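Local coordinates for protein TssK (Serratia sp. FS14, PDB 5Y0E) that probably serves as a trimeric baseplate component of the bacterial type VI secretion system, linking the baseplate to the membrane complex, at residues 348-353 with 401-406; 360-365 with 426-431. All coordinates share one frame; numbering follows the deposited sequence.

Contact 1: 348-353 with 401-406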
loop_
_atom_site.group_PDB
_atom_site.type_symbol
_atom_site.label_atom_id
_atom_site.label_comp_id
_atom_site.label_asym_id
_atom_site.label_seq_id
_atom_site.Cartn_x
_atom_site.Cartn_y
_atom_site.Cartn_z
ATOM N N ALA A 348 -8.897 -14.140 29.936
ATOM C CA ALA A 348 -7.752 -13.727 30.701
ATOM C C ALA A 348 -8.122 -12.353 31.137
ATOM O O ALA A 348 -8.382 -11.530 30.326
ATOM C CB ALA A 348 -6.531 -13.696 29.822
ATOM N N VAL A 349 -8.119 -12.107 32.432
ATOM C CA VAL A 349 -8.564 -10.844 32.968
ATOM C C VAL A 349 -7.637 -10.225 33.993
ATOM O O VAL A 349 -7.044 -10.914 34.764
ATOM C CB VAL A 349 -9.934 -11.092 33.620
ATOM C CG1 VAL A 349 -10.574 -9.845 34.172
ATOM C CG2 VAL A 349 -10.863 -11.759 32.645
ATOM N N ARG A 350 -7.488 -8.912 33.955
ATOM C CA ARG A 350 -6.715 -8.161 34.925
ATOM C C ARG A 350 -7.418 -6.841 35.096
ATOM O O ARG A 350 -7.968 -6.330 34.164
ATOM C CB ARG A 350 -5.280 -7.937 34.486
ATOM C CG ARG A 350 -4.964 -6.491 34.196
ATOM C CD ARG A 350 -3.590 -6.080 34.644
ATOM N NE ARG A 350 -3.623 -5.014 35.628
ATOM C CZ ARG A 350 -4.395 -3.953 35.570
ATOM N NH1 ARG A 350 -4.348 -3.060 36.512
ATOM N NH2 ARG A 350 -5.216 -3.789 34.582
ATOM N N ALA A 351 -7.433 -6.306 36.295
ATOM C CA ALA A 351 -8.081 -5.042 36.541
ATOM C C ALA A 351 -7.495 -4.393 37.757
ATOM O O ALA A 351 -6.793 -5.013 38.497
ATOM C CB ALA A 351 -9.562 -5.241 36.736
ATOM N N ASP A 352 -7.806 -3.132 37.975
ATOM C CA ASP A 352 -7.273 -2.453 39.127
ATOM C C ASP A 352 -8.192 -2.519 40.316
ATOM O O ASP A 352 -8.533 -1.527 40.894
ATOM C CB ASP A 352 -6.937 -1.023 38.787
ATOM C CG ASP A 352 -5.552 -0.873 38.266
ATOM O OD1 ASP A 352 -4.638 -1.255 38.967
ATOM O OD2 ASP A 352 -5.346 -0.383 37.160
ATOM N N VAL A 353 -8.593 -3.715 40.671
ATOM C CA VAL A 353 -9.439 -3.914 41.837
ATOM C C VAL A 353 -8.731 -4.856 42.797
ATOM O O VAL A 353 -7.638 -5.337 42.508
ATOM C CB VAL A 353 -10.811 -4.461 41.427
ATOM C CG1 VAL A 353 -11.340 -3.672 40.263
ATOM C CG2 VAL A 353 -10.701 -5.913 41.061
ATOM N N ALA A 401 1.450 -13.191 34.097
ATOM C CA ALA A 401 1.481 -13.136 35.547
ATOM C C ALA A 401 0.732 -11.918 36.026
ATOM O O ALA A 401 0.987 -10.808 35.563
ATOM C CB ALA A 401 2.919 -13.080 36.047
ATOM N N GLY A 402 -0.184 -12.126 36.958
ATOM C CA GLY A 402 -1.067 -11.084 37.406
ATOM C C GLY A 402 -2.446 -11.111 36.788
ATOM O O GLY A 402 -3.307 -10.349 37.223
ATOM N N TYR A 403 -2.678 -11.937 35.785
ATOM C CA TYR A 403 -4.013 -12.116 35.253
ATOM C C TYR A 403 -4.686 -13.309 35.910
ATOM O O TYR A 403 -4.038 -14.236 36.394
ATOM C CB TYR A 403 -3.992 -12.329 33.742
ATOM C CG TYR A 403 -3.774 -11.106 32.902
ATOM C CD1 TYR A 403 -2.681 -10.282 33.102
ATOM C CD2 TYR A 403 -4.643 -10.797 31.880
ATOM C CE1 TYR A 403 -2.468 -9.183 32.311
ATOM C CE2 TYR A 403 -4.446 -9.709 31.090
ATOM C CZ TYR A 403 -3.358 -8.897 31.302
ATOM O OH TYR A 403 -3.175 -7.800 30.494
ATOM N N THR A 404 -6.001 -13.278 35.901
ATOM C CA THR A 404 -6.818 -14.381 36.341
ATOM C C THR A 404 -7.489 -14.969 35.123
ATOM O O THR A 404 -7.866 -14.245 34.203
ATOM C CB THR A 404 -7.852 -13.926 37.353
ATOM O OG1 THR A 404 -7.172 -13.365 38.464
ATOM C CG2 THR A 404 -8.668 -15.074 37.845
ATOM N N TYR A 405 -7.615 -16.283 35.119
ATOM C CA TYR A 405 -8.088 -17.024 33.970
ATOM C C TYR A 405 -9.363 -17.732 34.363
ATOM O O TYR A 405 -9.372 -18.525 35.305
ATOM C CB TYR A 405 -7.032 -18.007 33.495
ATOM C CG TYR A 405 -5.869 -17.281 32.928
ATOM C CD1 TYR A 405 -4.926 -16.687 33.756
ATOM C CD2 TYR A 405 -5.725 -17.149 31.565
ATOM C CE1 TYR A 405 -3.884 -16.001 33.239
ATOM C CE2 TYR A 405 -4.683 -16.464 31.038
ATOM C CZ TYR A 405 -3.768 -15.887 31.870
ATOM O OH TYR A 405 -2.729 -15.213 31.302
ATOM N N PHE A 406 -10.432 -17.422 33.660
ATOM C CA PHE A 406 -11.732 -18.010 33.908
ATOM C C PHE A 406 -12.080 -18.894 32.732
ATOM O O PHE A 406 -12.098 -18.431 31.593
ATOM C CB PHE A 406 -12.784 -16.926 34.090
ATOM C CG PHE A 406 -12.517 -16.033 35.239
ATOM C CD1 PHE A 406 -12.946 -16.372 36.500
ATOM C CD2 PHE A 406 -11.830 -14.855 35.065
ATOM C CE1 PHE A 406 -12.706 -15.559 37.563
ATOM C CE2 PHE A 406 -11.586 -14.030 36.139
ATOM C CZ PHE A 406 -12.030 -14.384 37.388
#
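Val349 and Thr404 form an antiparallel hydrogen-bonded pair, with Val349 N to Thr404 O and Thr404 N to Val349 O both 2.8 Å, where strands 343-350 and 404-408 lie edge to edge and their short axes run at 140°. One residue along, Ala348 and Tyr405 make the non-hydrogen-bonded pair, and Ala348 CB reaches Tyr405 CE2 at 3.5 Å. The Tyr403 ring lies against the end of the first strand: Arg350 CB sits over the centre of one face, 3.6 Å from the ring centroid and 4° off the normal, a CH-pi contact, while the backbone carbon of Ala348 meets the ring edge. Beyond CB the Arg350 chain bends, and its NH1 makes a salt bridge to Asp352 OD2 (2.9 Å). Tyr403 OH is hydrogen-bonded to Asp436. On the other sheet face a chi1 of -177° sets Val349 CG1 anti to the backbone N and leaves CG2 beside that N, where it touches the edge of the Phe406 ring at CD2, 4.0 Å away. The chemistry thus divides by face: apolar packing around Val349 and Phe406 on one, and on the other tyrosine rings that cover aliphatic carbon while Tyr403 and Arg350 carry their polar ends onward to acidic partners.

Contact 2: 360-365 with 426-431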
loop_
_atom_site.group_PDB
_atom_site.type_symbol
_atom_site.label_atom_id
_atom_site.label_comp_id
_atom_site.label_asym_id
_atom_site.label_seq_id
_atom_site.Cartn_x
_atom_site.Cartn_y
_atom_site.Cartn_z
ATOM N N THR A 360 -14.747 -12.565 43.010
ATOM C CA THR A 360 -16.146 -12.725 43.290
ATOM C C THR A 360 -17.024 -11.929 42.365
ATOM O O THR A 360 -17.877 -12.469 41.713
ATOM C CB THR A 360 -16.461 -12.395 44.748
ATOM O OG1 THR A 360 -15.911 -11.131 45.075
ATOM C CG2 THR A 360 -15.828 -13.394 45.636
ATOM N N HIS A 361 -16.797 -10.644 42.272
ATOM C CA HIS A 361 -17.642 -9.835 41.436
ATOM C C HIS A 361 -17.563 -10.086 39.946
ATOM O O HIS A 361 -18.564 -10.030 39.268
ATOM C CB HIS A 361 -17.381 -8.363 41.698
ATOM C CG HIS A 361 -17.662 -7.942 43.102
ATOM N ND1 HIS A 361 -17.852 -6.630 43.457
ATOM C CD2 HIS A 361 -17.788 -8.661 44.235
ATOM C CE1 HIS A 361 -18.078 -6.560 44.752
ATOM N NE2 HIS A 361 -18.038 -7.779 45.248
ATOM N N PHE A 362 -16.393 -10.360 39.415
ATOM C CA PHE A 362 -16.296 -10.542 37.980
ATOM C C PHE A 362 -17.148 -11.654 37.423
ATOM O O PHE A 362 -17.857 -11.461 36.466
ATOM C CB PHE A 362 -14.861 -10.742 37.552
ATOM C CG PHE A 362 -14.686 -10.813 36.081
ATOM C CD1 PHE A 362 -14.529 -9.682 35.349
ATOM C CD2 PHE A 362 -14.687 -12.011 35.442
ATOM C CE1 PHE A 362 -14.368 -9.740 33.999
ATOM C CE2 PHE A 362 -14.533 -12.080 34.088
ATOM C CZ PHE A 362 -14.377 -10.941 33.366
ATOM N N PRO A 363 -17.084 -12.821 38.032
ATOM C CA PRO A 363 -17.850 -13.955 37.540
ATOM C C PRO A 363 -19.341 -13.757 37.625
ATOM O O PRO A 363 -20.049 -14.413 36.894
ATOM C CB PRO A 363 -17.427 -15.084 38.457
ATOM C CG PRO A 363 -16.148 -14.656 39.028
ATOM C CD PRO A 363 -16.267 -13.193 39.181
ATOM N N ALA A 364 -19.808 -12.891 38.511
ATOM C CA ALA A 364 -21.211 -12.603 38.631
ATOM C C ALA A 364 -21.600 -11.484 37.693
ATOM O O ALA A 364 -22.578 -11.569 36.990
ATOM C CB ALA A 364 -21.525 -12.214 40.053
ATOM N N GLN A 365 -20.804 -10.436 37.652
ATOM C CA GLN A 365 -21.119 -9.292 36.818
ATOM C C GLN A 365 -20.802 -9.404 35.337
ATOM O O GLN A 365 -21.038 -8.477 34.585
ATOM C CB GLN A 365 -20.447 -8.059 37.376
ATOM C CG GLN A 365 -21.217 -7.444 38.507
ATOM C CD GLN A 365 -20.326 -6.881 39.568
ATOM O OE1 GLN A 365 -20.234 -7.421 40.660
ATOM N NE2 GLN A 365 -19.677 -5.778 39.262
ATOM N N LEU A 426 -20.645 -10.428 25.460
ATOM C CA LEU A 426 -20.214 -10.267 26.838
ATOM C C LEU A 426 -20.583 -8.872 27.296
ATOM O O LEU A 426 -20.232 -7.888 26.641
ATOM C CB LEU A 426 -18.707 -10.475 27.001
ATOM C CG LEU A 426 -18.061 -11.766 26.499
ATOM C CD1 LEU A 426 -17.701 -11.686 25.034
ATOM C CD2 LEU A 426 -16.835 -12.079 27.332
ATOM N N HIS A 427 -21.256 -8.793 28.439
ATOM C CA HIS A 427 -21.658 -7.539 29.054
ATOM C C HIS A 427 -21.208 -7.590 30.490
ATOM O O HIS A 427 -21.393 -8.585 31.151
ATOM C CB HIS A 427 -23.162 -7.380 29.021
ATOM C CG HIS A 427 -23.651 -6.149 29.706
ATOM N ND1 HIS A 427 -23.864 -6.089 31.062
ATOM C CD2 HIS A 427 -23.979 -4.932 29.221
ATOM C CE1 HIS A 427 -24.300 -4.887 31.384
ATOM N NE2 HIS A 427 -24.380 -4.165 30.283
ATOM N N LEU A 428 -20.683 -6.496 31.001
ATOM C CA LEU A 428 -20.127 -6.510 32.338
ATOM C C LEU A 428 -20.562 -5.276 33.109
ATOM O O LEU A 428 -20.422 -4.157 32.614
ATOM C CB LEU A 428 -18.603 -6.578 32.264
ATOM C CG LEU A 428 -17.877 -6.237 33.567
ATOM C CD1 LEU A 428 -18.045 -7.354 34.571
ATOM C CD2 LEU A 428 -16.430 -5.983 33.287
ATOM N N ALA A 429 -21.088 -5.486 34.315
ATOM C CA ALA A 429 -21.468 -4.390 35.199
ATOM C C ALA A 429 -20.259 -3.588 35.665
ATOM O O ALA A 429 -19.634 -3.940 36.667
ATOM C CB ALA A 429 -22.222 -4.935 36.404
ATOM N N GLY A 430 -19.963 -2.478 34.987
ATOM C CA GLY A 430 -18.634 -1.878 34.984
ATOM C C GLY A 430 -18.155 -1.061 36.167
ATOM O O GLY A 430 -18.261 0.166 36.172
ATOM N N GLU A 431 -17.571 -1.725 37.152
ATOM C CA GLU A 431 -16.881 -1.073 38.256
ATOM C C GLU A 431 -15.392 -1.416 38.263
ATOM O O GLU A 431 -14.787 -1.532 39.327
ATOM C CB GLU A 431 -17.505 -1.478 39.592
ATOM C CG GLU A 431 -17.444 -2.989 39.847
ATOM C CD GLU A 431 -17.498 -3.358 41.317
ATOM O OE1 GLU A 431 -17.119 -2.524 42.163
ATOM O OE2 GLU A 431 -17.920 -4.490 41.632
#
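Gln365 and His361, on the last turn of helix 355-365, meet the end of strand 423-428 and the loop after it in a largely polar helix-to-loop contact at the margin of the antiparallel sheet. The short axes stay 8.8 Å apart, so the contact is made by side chains and by the backbone at the helix end. Glu431 OE2 receives two bonds: His361 ND1 approaches on the syn side at 2.8 Å, nearly straight (175°) and in its own ring plane, and Gln365 NE2 comes on the anti side at 3.2 Å. Glu431 CG lies between its backbone N and carbonyl carbon (chi1 60°), and from there the extended chain carries the carboxylate across to both donors. Gln365 NE2 also gives a bond to Ala429 O (3.2 Å), in the amide plane, so two acceptors fix the rotation of the amide. Its backbone oxygen takes Ala429 N at 3.0 Å and is approached by Leu428 CA at 3.1 Å, a CA-H...O contact. The carboxylate would probably favour a protonated His361. Beneath these bonds, Gln365 CG packs on Ala429 CB at 3.4 Å, and Leu428 CD1 lies 4.3 Å from Phe362 CD1. The helix runs straight on into strand 366-370, the outermost strand next to 423-428, whose Met366 also touches Leu428, while Phe362 packs onto Leu347 and Val349 of strand 343-350.

Going from the N terminus, strand 343-350 comes first and leads through 351-354 into helix 355-365; the chain later returns as strand 404-408 and then as strand 423-428. Contact 1 closes the loop from 353 to 401 and contact 2 the one from 365 to 426, so the two cross, each starting before the other ends. Contact 1 joins neighbouring strands within the eight-stranded antiparallel sheet, and contact 2 ties the helix to another strand of the same sheet. They meet physically through Phe362, whose CZ lies 3.7 Å from Val349 CG2 and whose CD2 lies 3.8 Å from Phe406 CE2, making one apolar layer between helix and sheet.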